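PDB 4QGR: DegT/DnrJ/EryC1/StrS aminotransferase from Brucella abortus 2308, which binds pyridoxal 5'-phosphate and is probably an aminotransferase of the DegT/DnrJ/EryC1 family. Local coordinates for residues V87-F92 with P326-T331; F108-P113 with G342-E347; S319-V324 with R352-P357; D114-N119 with D145-A150. All blocks are in the same frame, centred on the assembly; numbering follows the deposited sequence.

Contact 1: residues V87-F92 with P326-T331. With PLP (pyridoxal-5'-phosphate), chain E.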
loop_
_atom_site.group_PDB
_atom_site.type_symbol
_atom_site.label_atom_id
_atom_site.label_comp_id
_atom_site.label_asym_id
_atom_site.label_seq_id
_atom_site.Cartn_x
_atom_site.Cartn_y
_atom_site.Cartn_z
ATOM N N VAL A 87 -20.113 -3.647 10.595
ATOM C CA VAL A 87 -18.961 -2.897 11.143
ATOM C C VAL A 87 -19.438 -1.839 12.127
ATOM O O VAL A 87 -20.607 -1.375 12.062
ATOM C CB VAL A 87 -18.110 -2.246 10.004
ATOM C CG1 VAL A 87 -17.751 -3.301 8.976
ATOM C CG2 VAL A 87 -18.858 -1.123 9.296
ATOM N N PRO A 88 -18.550 -1.439 13.065
ATOM C CA PRO A 88 -18.916 -0.263 13.848
ATOM C C PRO A 88 -18.826 1.017 13.031
ATOM O O PRO A 88 -18.137 1.074 12.020
ATOM C CB PRO A 88 -17.861 -0.240 14.967
ATOM C CG PRO A 88 -17.043 -1.467 14.805
ATOM C CD PRO A 88 -17.198 -1.921 13.401
ATOM N N SER A 89 -19.609 2.013 13.438
ATOM C CA SER A 89 -19.452 3.380 12.946
ATOM C C SER A 89 -18.418 4.146 13.796
ATOM O O SER A 89 -17.754 5.062 13.288
ATOM C CB SER A 89 -20.817 4.071 13.000
ATOM O OG SER A 89 -20.708 5.451 12.720
ATOM N N PHE A 90 -18.303 3.814 15.086
ATOM C CA PHE A 90 -17.322 4.448 15.954
ATOM C C PHE A 90 -15.977 3.743 15.836
ATOM O O PHE A 90 -15.661 2.879 16.643
ATOM C CB PHE A 90 -17.828 4.448 17.407
ATOM C CG PHE A 90 -17.191 5.489 18.263
ATOM C CD1 PHE A 90 -17.530 6.809 18.098
ATOM C CD2 PHE A 90 -16.230 5.136 19.224
ATOM C CE1 PHE A 90 -16.944 7.794 18.858
ATOM C CE2 PHE A 90 -15.627 6.108 20.000
ATOM C CZ PHE A 90 -15.979 7.440 19.813
ATOM N N THR A 91 -15.243 4.064 14.770
ATOM C CA THR A 91 -13.962 3.474 14.461
ATOM C C THR A 91 -13.296 4.334 13.373
ATOM O O THR A 91 -13.915 5.274 12.824
ATOM C CB THR A 91 -14.126 2.010 13.983
ATOM O OG1 THR A 91 -12.850 1.417 13.787
ATOM C CG2 THR A 91 -14.983 1.915 12.685
ATOM N N PHE A 92 -12.050 3.995 13.051
ATOM C CA PHE A 92 -11.332 4.612 11.944
ATOM C C PHE A 92 -11.942 4.234 10.610
ATOM O O PHE A 92 -12.456 3.119 10.444
ATOM C CB PHE A 92 -9.874 4.160 11.984
ATOM C CG PHE A 92 -8.997 4.837 10.974
ATOM C CD1 PHE A 92 -8.630 6.175 11.134
ATOM C CD2 PHE A 92 -8.508 4.139 9.904
ATOM C CE1 PHE A 92 -7.825 6.803 10.184
ATOM C CE2 PHE A 92 -7.700 4.747 8.957
ATOM C CZ PHE A 92 -7.333 6.074 9.114
ATOM N N PRO A 326 -18.496 10.054 13.759
ATOM C CA PRO A 326 -18.599 8.604 13.441
ATOM C C PRO A 326 -18.839 8.385 11.959
ATOM O O PRO A 326 -19.352 9.249 11.273
ATOM C CB PRO A 326 -19.772 8.139 14.294
ATOM C CG PRO A 326 -20.636 9.347 14.419
ATOM C CD PRO A 326 -19.667 10.532 14.508
ATOM N N LEU A 327 -18.442 7.234 11.462
ATOM C CA LEU A 327 -18.465 6.967 10.062
ATOM C C LEU A 327 -19.819 7.157 9.420
ATOM O O LEU A 327 -19.888 7.666 8.300
ATOM C CB LEU A 327 -17.930 5.545 9.782
ATOM C CG LEU A 327 -16.474 5.340 10.214
ATOM C CD1 LEU A 327 -15.974 3.996 9.655
ATOM C CD2 LEU A 327 -15.506 6.449 9.768
ATOM N N HIS A 328 -20.882 6.754 10.102
ATOM C CA HIS A 328 -22.188 6.779 9.473
ATOM C C HIS A 328 -22.658 8.204 9.199
ATOM O O HIS A 328 -23.627 8.391 8.458
ATOM C CB HIS A 328 -23.240 6.030 10.277
ATOM C CG HIS A 328 -23.718 6.749 11.495
ATOM N ND1 HIS A 328 -22.946 6.894 12.628
ATOM C CD2 HIS A 328 -24.893 7.362 11.762
ATOM C CE1 HIS A 328 -23.632 7.539 13.549
ATOM N NE2 HIS A 328 -24.817 7.833 13.050
ATOM N N LEU A 329 -22.013 9.180 9.814
ATOM C CA LEU A 329 -22.361 10.574 9.560
ATOM C C LEU A 329 -21.442 11.233 8.555
ATOM O O LEU A 329 -21.682 12.385 8.176
ATOM C CB LEU A 329 -22.395 11.373 10.855
ATOM C CG LEU A 329 -23.437 10.912 11.859
ATOM C CD1 LEU A 329 -23.210 11.739 13.113
ATOM C CD2 LEU A 329 -24.878 10.961 11.383
ATOM N N GLN A 330 -20.393 10.541 8.107
ATOM C CA GLN A 330 -19.477 11.156 7.150
ATOM C C GLN A 330 -20.034 10.989 5.767
ATOM O O GLN A 330 -20.719 10.006 5.475
ATOM C CB GLN A 330 -18.065 10.567 7.232
ATOM C CG GLN A 330 -17.402 10.847 8.586
ATOM C CD GLN A 330 -15.962 10.427 8.647
ATOM O OE1 GLN A 330 -15.260 10.426 7.638
ATOM N NE2 GLN A 330 -15.508 10.024 9.848
ATOM N N THR A 331 -19.720 11.952 4.915
ATOM C CA THR A 331 -20.250 12.033 3.559
ATOM C C THR A 331 -20.110 10.761 2.773
ATOM O O THR A 331 -21.049 10.345 2.070
ATOM C CB THR A 331 -19.610 13.240 2.785
ATOM O OG1 THR A 331 -19.888 14.460 3.489
ATOM C CG2 THR A 331 -20.109 13.368 1.369
HETATM N N1 PLP E . -8.429 0.011 11.718
HETATM C C2 PLP E . -8.365 0.781 12.820
HETATM C C2A PLP E . -9.255 0.534 14.014
HETATM C C3 PLP E . -7.320 1.841 12.876
HETATM O O3 PLP E . -7.216 2.570 13.981
HETATM C C4 PLP E . -6.505 2.091 11.658
HETATM C C4A PLP E . -5.377 3.036 11.505
HETATM O O4A PLP E . -4.576 3.244 12.394
HETATM C C5 PLP E . -6.699 1.179 10.523
HETATM C C6 PLP E . -7.667 0.177 10.624
HETATM C C5A PLP E . -5.892 1.344 9.254
HETATM O O4P PLP E . -4.501 1.058 9.454
HETATM P P PLP E . -3.380 1.823 8.591
HETATM O O1P PLP E . -2.076 1.052 8.778
HETATM O O2P PLP E . -3.871 1.922 7.169
HETATM O O3P PLP E . -3.323 3.183 9.306
#

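Contact 2: residues F108-P113 with G342-E347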
loop_
_atom_site.group_PDB
_atom_site.type_symbol
_atom_site.label_atom_id
_atom_site.label_comp_id
_atom_site.label_asym_id
_atom_site.label_seq_id
_atom_site.Cartn_x
_atom_site.Cartn_y
_atom_site.Cartn_z
ATOM N N PHE A 108 -23.827 -0.453 9.458
ATOM C CA PHE A 108 -23.294 0.099 10.704
ATOM C C PHE A 108 -24.000 -0.290 11.997
ATOM O O PHE A 108 -25.202 -0.252 12.081
ATOM C CB PHE A 108 -23.237 1.629 10.633
ATOM C CG PHE A 108 -22.233 2.162 9.643
ATOM C CD1 PHE A 108 -20.875 2.035 9.867
ATOM C CD2 PHE A 108 -22.663 2.892 8.544
ATOM C CE1 PHE A 108 -19.951 2.537 8.970
ATOM C CE2 PHE A 108 -21.747 3.431 7.661
ATOM C CZ PHE A 108 -20.378 3.250 7.885
ATOM N N VAL A 109 -23.226 -0.729 12.987
ATOM C CA VAL A 109 -23.739 -1.186 14.256
ATOM C C VAL A 109 -23.218 -0.250 15.332
ATOM O O VAL A 109 -22.091 0.224 15.249
ATOM C CB VAL A 109 -23.281 -2.636 14.517
ATOM C CG1 VAL A 109 -23.901 -3.148 15.834
ATOM C CG2 VAL A 109 -23.664 -3.487 13.334
ATOM N N ASP A 110 -23.997 0.019 16.362
ATOM C CA ASP A 110 -23.570 0.932 17.416
ATOM C C ASP A 110 -22.544 0.229 18.292
ATOM O O ASP A 110 -22.313 -0.996 18.176
ATOM C CB ASP A 110 -24.750 1.354 18.302
ATOM C CG ASP A 110 -24.614 2.762 18.864
ATOM O OD1 ASP A 110 -23.579 3.423 18.670
ATOM O OD2 ASP A 110 -25.620 3.212 19.472
ATOM N N VAL A 111 -21.941 1.017 19.184
ATOM C CA VAL A 111 -21.029 0.488 20.169
ATOM C C VAL A 111 -21.615 0.601 21.558
ATOM O O VAL A 111 -22.512 1.413 21.849
ATOM C CB VAL A 111 -19.637 1.174 20.117
ATOM C CG1 VAL A 111 -19.002 0.914 18.782
ATOM C CG2 VAL A 111 -19.767 2.701 20.282
ATOM N N ASP A 112 -21.099 -0.253 22.421
ATOM C CA ASP A 112 -21.403 -0.249 23.839
ATOM C C ASP A 112 -20.899 1.060 24.461
ATOM O O ASP A 112 -19.812 1.514 24.115
ATOM C CB ASP A 112 -20.676 -1.422 24.501
ATOM C CG ASP A 112 -20.948 -1.517 25.971
ATOM O OD1 ASP A 112 -22.012 -2.119 26.295
ATOM O OD2 ASP A 112 -20.149 -1.033 26.820
ATOM N N PRO A 113 -21.682 1.656 25.384
ATOM C CA PRO A 113 -21.313 2.969 25.952
ATOM C C PRO A 113 -20.117 2.983 26.918
ATOM O O PRO A 113 -19.618 4.083 27.258
ATOM C CB PRO A 113 -22.586 3.425 26.681
ATOM C CG PRO A 113 -23.278 2.151 27.033
ATOM C CD PRO A 113 -23.017 1.221 25.850
ATOM N N GLY A 342 -30.885 2.712 15.187
ATOM C CA GLY A 342 -29.963 3.810 14.976
ATOM C C GLY A 342 -28.729 3.658 15.852
ATOM O O GLY A 342 -28.546 2.633 16.475
ATOM N N LEU A 343 -27.928 4.712 15.926
ATOM C CA LEU A 343 -26.609 4.650 16.579
ATOM C C LEU A 343 -26.448 5.775 17.596
ATOM O O LEU A 343 -25.574 6.629 17.445
ATOM C CB LEU A 343 -25.535 4.732 15.488
ATOM C CG LEU A 343 -25.771 3.810 14.290
ATOM C CD1 LEU A 343 -24.857 4.148 13.104
ATOM C CD2 LEU A 343 -25.560 2.417 14.791
ATOM N N PRO A 344 -27.281 5.771 18.666
ATOM C CA PRO A 344 -27.246 6.916 19.584
ATOM C C PRO A 344 -25.930 7.058 20.335
ATOM O O PRO A 344 -25.503 8.201 20.600
ATOM C CB PRO A 344 -28.426 6.655 20.556
ATOM C CG PRO A 344 -28.667 5.199 20.469
ATOM C CD PRO A 344 -28.368 4.840 19.015
ATOM N N VAL A 345 -25.294 5.936 20.670
ATOM C CA VAL A 345 -24.026 5.993 21.430
ATOM C C VAL A 345 -22.955 6.597 20.526
ATOM O O VAL A 345 -22.260 7.555 20.894
ATOM C CB VAL A 345 -23.601 4.614 21.976
ATOM C CG1 VAL A 345 -22.285 4.696 22.709
ATOM C CG2 VAL A 345 -24.667 4.024 22.899
ATOM N N SER A 346 -22.811 6.049 19.325
ATOM C CA SER A 346 -21.853 6.584 18.367
ATOM C C SER A 346 -22.085 8.086 18.097
ATOM O O SER A 346 -21.126 8.858 17.896
ATOM C CB SER A 346 -21.961 5.813 17.061
ATOM O OG SER A 346 -21.556 4.446 17.234
ATOM N N GLU A 347 -23.338 8.519 18.096
ATOM C CA GLU A 347 -23.606 9.916 17.797
ATOM C C GLU A 347 -23.309 10.877 18.963
ATOM O O GLU A 347 -22.977 12.055 18.737
ATOM C CB GLU A 347 -25.071 10.065 17.327
ATOM C CG GLU A 347 -25.261 9.496 15.940
ATOM C CD GLU A 347 -26.662 9.669 15.395
ATOM O OE1 GLU A 347 -27.481 10.363 16.065
ATOM O OE2 GLU A 347 -26.951 9.142 14.297
HETATM O O HOH W 1 -20.483 2.218 16.067
#

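Contact 3: residues S319-V324 with R352-P357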
loop_
_atom_site.group_PDB
_atom_site.type_symbol
_atom_site.label_atom_id
_atom_site.label_comp_id
_atom_site.label_asym_id
_atom_site.label_seq_id
_atom_site.Cartn_x
_atom_site.Cartn_y
_atom_site.Cartn_z
ATOM N N SER A 319 -4.127 16.629 24.074
ATOM C CA SER A 319 -5.193 15.609 24.149
ATOM C C SER A 319 -5.889 15.590 22.802
ATOM O O SER A 319 -5.830 16.568 22.051
ATOM C CB SER A 319 -6.161 15.918 25.272
ATOM O OG SER A 319 -6.863 17.161 25.081
ATOM N N VAL A 320 -6.554 14.481 22.482
ATOM C CA VAL A 320 -7.146 14.317 21.149
ATOM C C VAL A 320 -8.520 13.674 21.295
ATOM O O VAL A 320 -8.712 12.797 22.119
ATOM C CB VAL A 320 -6.295 13.388 20.273
ATOM C CG1 VAL A 320 -6.807 13.333 18.821
ATOM C CG2 VAL A 320 -4.874 13.879 20.287
ATOM N N ILE A 321 -9.465 14.136 20.489
ATOM C CA ILE A 321 -10.788 13.539 20.453
ATOM C C ILE A 321 -10.806 12.471 19.375
ATOM O O ILE A 321 -10.661 12.783 18.199
ATOM C CB ILE A 321 -11.851 14.607 20.113
ATOM C CG1 ILE A 321 -11.869 15.685 21.188
ATOM C CG2 ILE A 321 -13.239 13.979 20.006
ATOM C CD1 ILE A 321 -12.777 16.858 20.858
ATOM N N TYR A 322 -10.973 11.230 19.792
ATOM C CA TYR A 322 -11.251 10.083 18.917
ATOM C C TYR A 322 -12.681 9.600 19.281
ATOM O O TYR A 322 -12.859 9.009 20.334
ATOM C CB TYR A 322 -10.235 8.965 19.202
ATOM C CG TYR A 322 -8.841 9.333 18.771
ATOM C CD1 TYR A 322 -8.532 9.458 17.418
ATOM C CD2 TYR A 322 -7.828 9.549 19.704
ATOM C CE1 TYR A 322 -7.263 9.848 17.016
ATOM C CE2 TYR A 322 -6.555 9.900 19.313
ATOM C CZ TYR A 322 -6.267 10.017 17.974
ATOM O OH TYR A 322 -4.966 10.356 17.583
ATOM N N TYR A 323 -13.714 9.823 18.458
ATOM C CA TYR A 323 -13.644 10.327 17.096
ATOM C C TYR A 323 -14.631 11.460 16.997
ATOM O O TYR A 323 -15.693 11.449 17.645
ATOM C CB TYR A 323 -14.037 9.236 16.089
ATOM C CG TYR A 323 -13.032 8.131 16.052
ATOM C CD1 TYR A 323 -11.944 8.207 15.222
ATOM C CD2 TYR A 323 -13.174 7.000 16.862
ATOM C CE1 TYR A 323 -10.979 7.219 15.217
ATOM C CE2 TYR A 323 -12.221 6.009 16.860
ATOM C CZ TYR A 323 -11.141 6.116 16.020
ATOM O OH TYR A 323 -10.155 5.156 15.987
ATOM N N VAL A 324 -14.280 12.447 16.193
ATOM C CA VAL A 324 -15.084 13.628 16.075
ATOM C C VAL A 324 -16.388 13.373 15.323
ATOM O O VAL A 324 -17.408 13.968 15.676
ATOM C CB VAL A 324 -14.265 14.763 15.406
ATOM C CG1 VAL A 324 -15.128 15.941 15.061
ATOM C CG2 VAL A 324 -13.163 15.206 16.372
ATOM N N ARG A 352 -18.459 14.174 24.259
ATOM C CA ARG A 352 -17.953 14.006 25.612
ATOM C C ARG A 352 -16.651 13.213 25.768
ATOM O O ARG A 352 -16.058 13.263 26.831
ATOM C CB ARG A 352 -19.045 13.418 26.511
ATOM C CG ARG A 352 -19.538 12.046 26.107
ATOM C CD ARG A 352 -20.766 11.562 26.944
ATOM N NE ARG A 352 -21.020 10.126 26.670
ATOM C CZ ARG A 352 -21.971 9.623 25.858
ATOM N NH1 ARG A 352 -22.841 10.411 25.253
ATOM N NH2 ARG A 352 -22.097 8.303 25.688
ATOM N N ILE A 353 -16.205 12.507 24.735
ATOM C CA ILE A 353 -14.986 11.676 24.836
ATOM C C ILE A 353 -13.708 12.496 24.657
ATOM O O ILE A 353 -13.693 13.513 23.947
ATOM C CB ILE A 353 -15.052 10.518 23.827
ATOM C CG1 ILE A 353 -14.162 9.348 24.268
ATOM C CG2 ILE A 353 -14.795 11.004 22.401
ATOM C CD1 ILE A 353 -14.440 8.071 23.503
ATOM N N LEU A 354 -12.629 12.049 25.289
ATOM C CA LEU A 354 -11.313 12.667 25.128
ATOM C C LEU A 354 -10.220 11.674 25.452
ATOM O O LEU A 354 -10.356 10.915 26.398
ATOM C CB LEU A 354 -11.213 13.877 26.054
ATOM C CG LEU A 354 -9.935 14.730 25.886
ATOM C CD1 LEU A 354 -9.848 15.347 24.495
ATOM C CD2 LEU A 354 -9.864 15.804 26.961
ATOM N N SER A 355 -9.180 11.622 24.618
ATOM C CA SER A 355 -8.045 10.759 24.871
ATOM C C SER A 355 -6.852 11.533 25.444
ATOM O O SER A 355 -6.562 12.641 25.021
ATOM C CB SER A 355 -7.652 9.979 23.616
ATOM O OG SER A 355 -8.781 9.253 23.120
ATOM N N LEU A 356 -6.232 10.973 26.478
ATOM C CA LEU A 356 -5.153 11.637 27.254
ATOM C C LEU A 356 -3.792 11.050 26.857
ATOM O O LEU A 356 -3.728 9.952 26.309
ATOM C CB LEU A 356 -5.365 11.377 28.752
ATOM C CG LEU A 356 -6.742 11.726 29.296
ATOM C CD1 LEU A 356 -6.792 11.484 30.806
ATOM C CD2 LEU A 356 -7.037 13.201 28.980
ATOM N N PRO A 357 -2.691 11.754 27.145
ATOM C CA PRO A 357 -1.394 11.187 26.871
ATOM C C PRO A 357 -1.270 9.764 27.419
ATOM O O PRO A 357 -1.648 9.487 28.542
ATOM C CB PRO A 357 -0.436 12.136 27.580
ATOM C CG PRO A 357 -1.162 13.470 27.532
ATOM C CD PRO A 357 -2.597 13.098 27.758
HETATM O O HOH W 2 -11.284 10.293 22.520
#

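Contact 4: residues D114-N119 with D145-A150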
loop_
_atom_site.group_PDB
_atom_site.type_symbol
_atom_site.label_atom_id
_atom_site.label_comp_id
_atom_site.label_asym_id
_atom_site.label_seq_id
_atom_site.Cartn_x
_atom_site.Cartn_y
_atom_site.Cartn_z
ATOM N N ASP A 114 -19.661 1.805 27.338
ATOM C CA ASP A 114 -18.512 1.671 28.226
ATOM C C ASP A 114 -17.254 1.110 27.551
ATOM O O ASP A 114 -16.147 1.653 27.730
ATOM C CB ASP A 114 -18.869 0.798 29.428
ATOM C CG ASP A 114 -20.049 1.351 30.245
ATOM O OD1 ASP A 114 -20.242 2.571 30.352
ATOM O OD2 ASP A 114 -20.847 0.528 30.698
ATOM N N SER A 115 -17.400 0.046 26.774
ATOM C CA SER A 115 -16.282 -0.541 26.086
ATOM C C SER A 115 -15.928 0.163 24.754
ATOM O O SER A 115 -14.827 -0.028 24.237
ATOM C CB SER A 115 -16.575 -2.016 25.827
ATOM O OG SER A 115 -17.491 -2.173 24.747
ATOM N N TYR A 116 -16.886 0.893 24.182
ATOM C CA TYR A 116 -16.763 1.520 22.866
ATOM C C TYR A 116 -16.595 0.516 21.734
ATOM O O TYR A 116 -16.188 0.878 20.611
ATOM C CB TYR A 116 -15.609 2.543 22.841
ATOM C CG TYR A 116 -15.620 3.506 23.990
ATOM C CD1 TYR A 116 -16.789 4.156 24.369
ATOM C CD2 TYR A 116 -14.456 3.771 24.733
ATOM C CE1 TYR A 116 -16.803 5.062 25.414
ATOM C CE2 TYR A 116 -14.472 4.683 25.771
ATOM C CZ TYR A 116 -15.656 5.327 26.107
ATOM O OH TYR A 116 -15.710 6.217 27.165
ATOM N N ASN A 117 -16.938 -0.740 22.020
ATOM C CA ASN A 117 -16.846 -1.819 21.055
ATOM C C ASN A 117 -18.241 -2.318 20.597
ATOM O O ASN A 117 -19.241 -2.096 21.278
ATOM C CB ASN A 117 -15.990 -2.962 21.636
ATOM C CG ASN A 117 -14.510 -2.635 21.627
ATOM O OD1 ASN A 117 -14.052 -1.875 20.770
ATOM N ND2 ASN A 117 -13.740 -3.269 22.496
ATOM N N MET A 118 -18.273 -2.976 19.453
ATOM C CA MET A 118 -19.536 -3.375 18.766
ATOM C C MET A 118 -20.558 -3.984 19.724
ATOM O O MET A 118 -20.277 -4.947 20.429
ATOM C CB MET A 118 -19.215 -4.390 17.661
ATOM C CG MET A 118 -20.443 -4.833 16.839
ATOM S SD MET A 118 -20.069 -5.886 15.439
ATOM C CE MET A 118 -19.239 -4.774 14.299
ATOM N N ASN A 119 -21.778 -3.454 19.669
ATOM C CA ASN A 119 -22.906 -3.895 20.466
ATOM C C ASN A 119 -23.427 -5.217 19.863
ATOM O O ASN A 119 -23.844 -5.284 18.692
ATOM C CB ASN A 119 -24.016 -2.808 20.433
ATOM C CG ASN A 119 -25.296 -3.217 21.147
ATOM O OD1 ASN A 119 -25.758 -4.334 21.025
ATOM N ND2 ASN A 119 -25.926 -2.268 21.810
ATOM N N ASP A 145 -11.187 -3.843 17.954
ATOM C CA ASP A 145 -10.731 -3.799 19.313
ATOM C C ASP A 145 -10.378 -2.354 19.620
ATOM O O ASP A 145 -9.232 -1.974 19.542
ATOM C CB ASP A 145 -9.504 -4.667 19.495
ATOM C CG ASP A 145 -9.740 -6.108 19.118
ATOM O OD1 ASP A 145 -10.872 -6.620 19.328
ATOM O OD2 ASP A 145 -8.776 -6.751 18.613
ATOM N N LEU A 146 -11.370 -1.509 19.917
ATOM C CA LEU A 146 -11.121 -0.069 19.895
ATOM C C LEU A 146 -10.242 0.341 21.058
ATOM O O LEU A 146 -10.456 -0.078 22.162
ATOM C CB LEU A 146 -12.425 0.750 19.880
ATOM C CG LEU A 146 -12.282 2.191 19.385
ATOM C CD1 LEU A 146 -11.849 2.233 17.920
ATOM C CD2 LEU A 146 -13.561 2.999 19.530
ATOM N N PHE A 147 -9.263 1.183 20.795
ATOM C CA PHE A 147 -8.331 1.739 21.819
ATOM C C PHE A 147 -7.469 0.697 22.495
ATOM O O PHE A 147 -6.794 0.992 23.480
ATOM C CB PHE A 147 -9.051 2.611 22.889
ATOM C CG PHE A 147 -9.905 3.733 22.306
ATOM C CD1 PHE A 147 -9.511 4.446 21.175
ATOM C CD2 PHE A 147 -11.105 4.046 22.881
ATOM C CE1 PHE A 147 -10.298 5.478 20.665
ATOM C CE2 PHE A 147 -11.901 5.108 22.366
ATOM C CZ PHE A 147 -11.486 5.827 21.258
ATOM N N GLY A 148 -7.501 -0.514 21.952
ATOM C CA GLY A 148 -6.687 -1.631 22.508
ATOM C C GLY A 148 -7.417 -2.676 23.269
ATOM O O GLY A 148 -6.815 -3.700 23.668
ATOM N N LEU A 149 -8.734 -2.484 23.451
ATOM C CA LEU A 149 -9.553 -3.351 24.279
ATOM C C LEU A 149 -10.272 -4.381 23.410
ATOM O O LEU A 149 -10.966 -3.990 22.469
ATOM C CB LEU A 149 -10.596 -2.511 25.000
ATOM C CG LEU A 149 -11.575 -3.232 25.965
ATOM C CD1 LEU A 149 -10.787 -3.834 27.094
ATOM C CD2 LEU A 149 -12.640 -2.244 26.454
ATOM N N ALA A 150 -10.127 -5.685 23.729
ATOM C CA ALA A 150 -10.709 -6.715 22.880
ATOM C C ALA A 150 -12.242 -6.634 22.880
ATOM O O ALA A 150 -12.880 -6.426 23.930
ATOM C CB ALA A 150 -10.285 -8.114 23.317
HETATM O O HOH W 3 -12.330 0.979 24.026
HETATM O O HOH W 4 -15.042 -4.976 24.823
#

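Contact 1: residues V87-F92 with P326-T331
Ser89 meets the short 3-10 segment 327-329 through both its carbonyl and its hydroxyl. Leu327 N donates to Ser89 O at 2.9 Å, with a nearly straight N-H...O angle of 171°. The hydroxyl, anti to the backbone N (chi1 172°), is thereby brought to His328. It takes a second backbone bond, from His328 N to Ser89 OG at 2.9 Å. Ser89 OG also lies at the edge of the imidazole, in the ring plane, 2.7 Å from His328 ND1. Either atom of that last pair could be the donor. Pro326 CB closes on the same hydroxyl, at 3.3 Å from Ser89 OG. With NE2 bonded to Glu347, the His328 ring is held through both nitrogens.

The packing is looser beyond Ser89. Leu327 reaches Thr91 and Phe92 mainly with its branched end; Leu327 CD1 stands 3.8 Å from Thr91 CG2. Phe92 turns one ring face to the cofactor, with PLP C4A over its rim. Thr331, partly exposed, stands clear of segment 87-92 and bonds to Asp235 of the second subunit. The contact ties the end of strand 83-88 to the loop before strand 337-338. Strand 105-109 packs against it through Phe108, and helix 94-101 through Ala96.

Contact 2: residues F108-P113 with G342-E347
The carboxylate of Asp110 projects into the first turn of helix 344-348 and is received by its backbone N-H groups. Val345 N donates to Asp110 OD2 at 3.0 Å, and Ser346 N donates to Asp110 OD1 at 2.8 Å. Both bonds use the syn lone pairs, so the two oxygens grip neighbouring amides side by side. The Ser346 hydroxyl adds a third bond, 2.7 Å from OG to Asp110 OD1, nearly along the C-O axis of the acid. It also receives a water that donates to Val109 O.

Two apolar bumps flank this polar plug. Leu343 sends its CD2 methyl against the chain at Val109 and Asp110, 3.3 Å from Asp110 N. Its other methyl, CD1, rests 3.9 Å from Phe108 CB. Beyond the carboxylate, Val345 fills the hollow formed by Val111 and Pro113. Its CG1, anti to the backbone N (chi1 178°), comes 3.4 Å from Val111 O and 3.8 Å from Pro113 CA. The Val111 and Val345 side chains cross at a slant.

Asp110 N itself bonds to Gln122, which also holds Gly342 O. The negative charge at the positive end of the helix dipole is probably favourable. A carboxylate binding the first-turn amides of a helix, just past the N-cap residue Leu343, here fastens helix 344-348 to the end of strand 105-109.

Contact 3: residues S319-V324 with R352-P357
Val320 and Ser355 form a single antiparallel bridge as a hydrogen-bonded pair, with Val320 N to Ser355 O at 3.1 Å and Ser355 N to Val320 O at 2.8 Å. The Leu354 side chain packs against Ser319 and Ile321. Its CD1 methyl is 3.5 Å from Ser319 OG and 3.9 Å from Ile321 CG1, and the Leu354 and Ile321 chains cross at about a right angle. Ile321 CG2 also meets Ile353 CG2 at 4.1 Å. Further on, Ile353 brings CG2 to 3.5 Å from Tyr322 O.

Tyr322 CG lies anti to the carbonyl carbon (chi1 -68°), which brings the ring edge to Ser355, with Ser355 OG 3.6 Å from Tyr322 CD2. Val320 CG1 sits over one face of that ring. The Ser355 hydroxyl bonds to Ser299 and to a water, 2.8 Å from OG, that accepts from Tyr322 N. The water carries the link on past the bridge, where the two backbones no longer pair directly. A cis peptide precedes Tyr323. The Tyr323 hydroxyl bonds to Gln173, a cofactor-binding residue.

Strand 353-356 is also paired with strand 298-301. The alignment of the two segments thus rests on two backbone bonds and a water, since the apolar pairs, Ile321 with Ile353 and Leu354, are few.

Contact 4: residues D114-N119 with D145-A150
Asn117 places its amide between two backbone groups of the turn 145-150. Its CG lies anti to the carbonyl carbon (chi1 -75°), which aims the amide at that turn. Asn117 OD1 accepts from Leu146 N at 2.8 Å, with the donor in the carbonyl plane and on a lone pair. Asn117 ND2 donates to Leu149 O at 2.9 Å, but this donor stands 52° above the plane of the acceptor carbonyl. The two bonds fix the rotation of the amide. A water joins ND2 to Ala150 O as well.

Tyr116 and Phe147 are set obliquely, their planes 78° apart and their centroids 5.9 Å apart. Tyr116 CD2 comes to the edge of the Phe147 ring, 3.7 Å from Phe147 CE2. Leu146 packs its CD2 methyl against Tyr116 CB, 3.9 Å away. Leu149 CD2 packs at Ser115 CB, 4.0 Å away. A second water donates to both Ser115 O and Leu146 O. Ser115 OG accepts from Asn117 N, which makes an ST turn.

The Tyr116 hydroxyl bonds to Glu301, and Phe147 N bonds to Gln173 of the cofactor site. Both rings also touch Ile353 of strand 353-356. The contact joins the loop before helix 120-133 to the loop between strand 137-141 and helix 153-163.

Overall arrangement
Contacts 1 and 2 are neighbours, with centres about 9 Å apart. They use adjacent strands of the large mixed sheet, 83-88 and 105-109, and meet where His328 packs on Leu343. Contact 4 lies about 12 Å from contact 2, centre to centre, and is joined to it by backbone bonds between residues 110-112 and 117-119. Contact 3 is centred about 15 Å from contact 4 and 16 Å from contact 1; Phe90, Tyr322, Tyr323 and Phe147 bridge the gaps. In sequence, the first segments of contacts 1 and 2 come first, contact 4 follows, and the later segments fall in 319-357. Contacts 1 and 2 tie this late part of the chain to the sheet; contacts 3 and 4 each join pieces close in sequence.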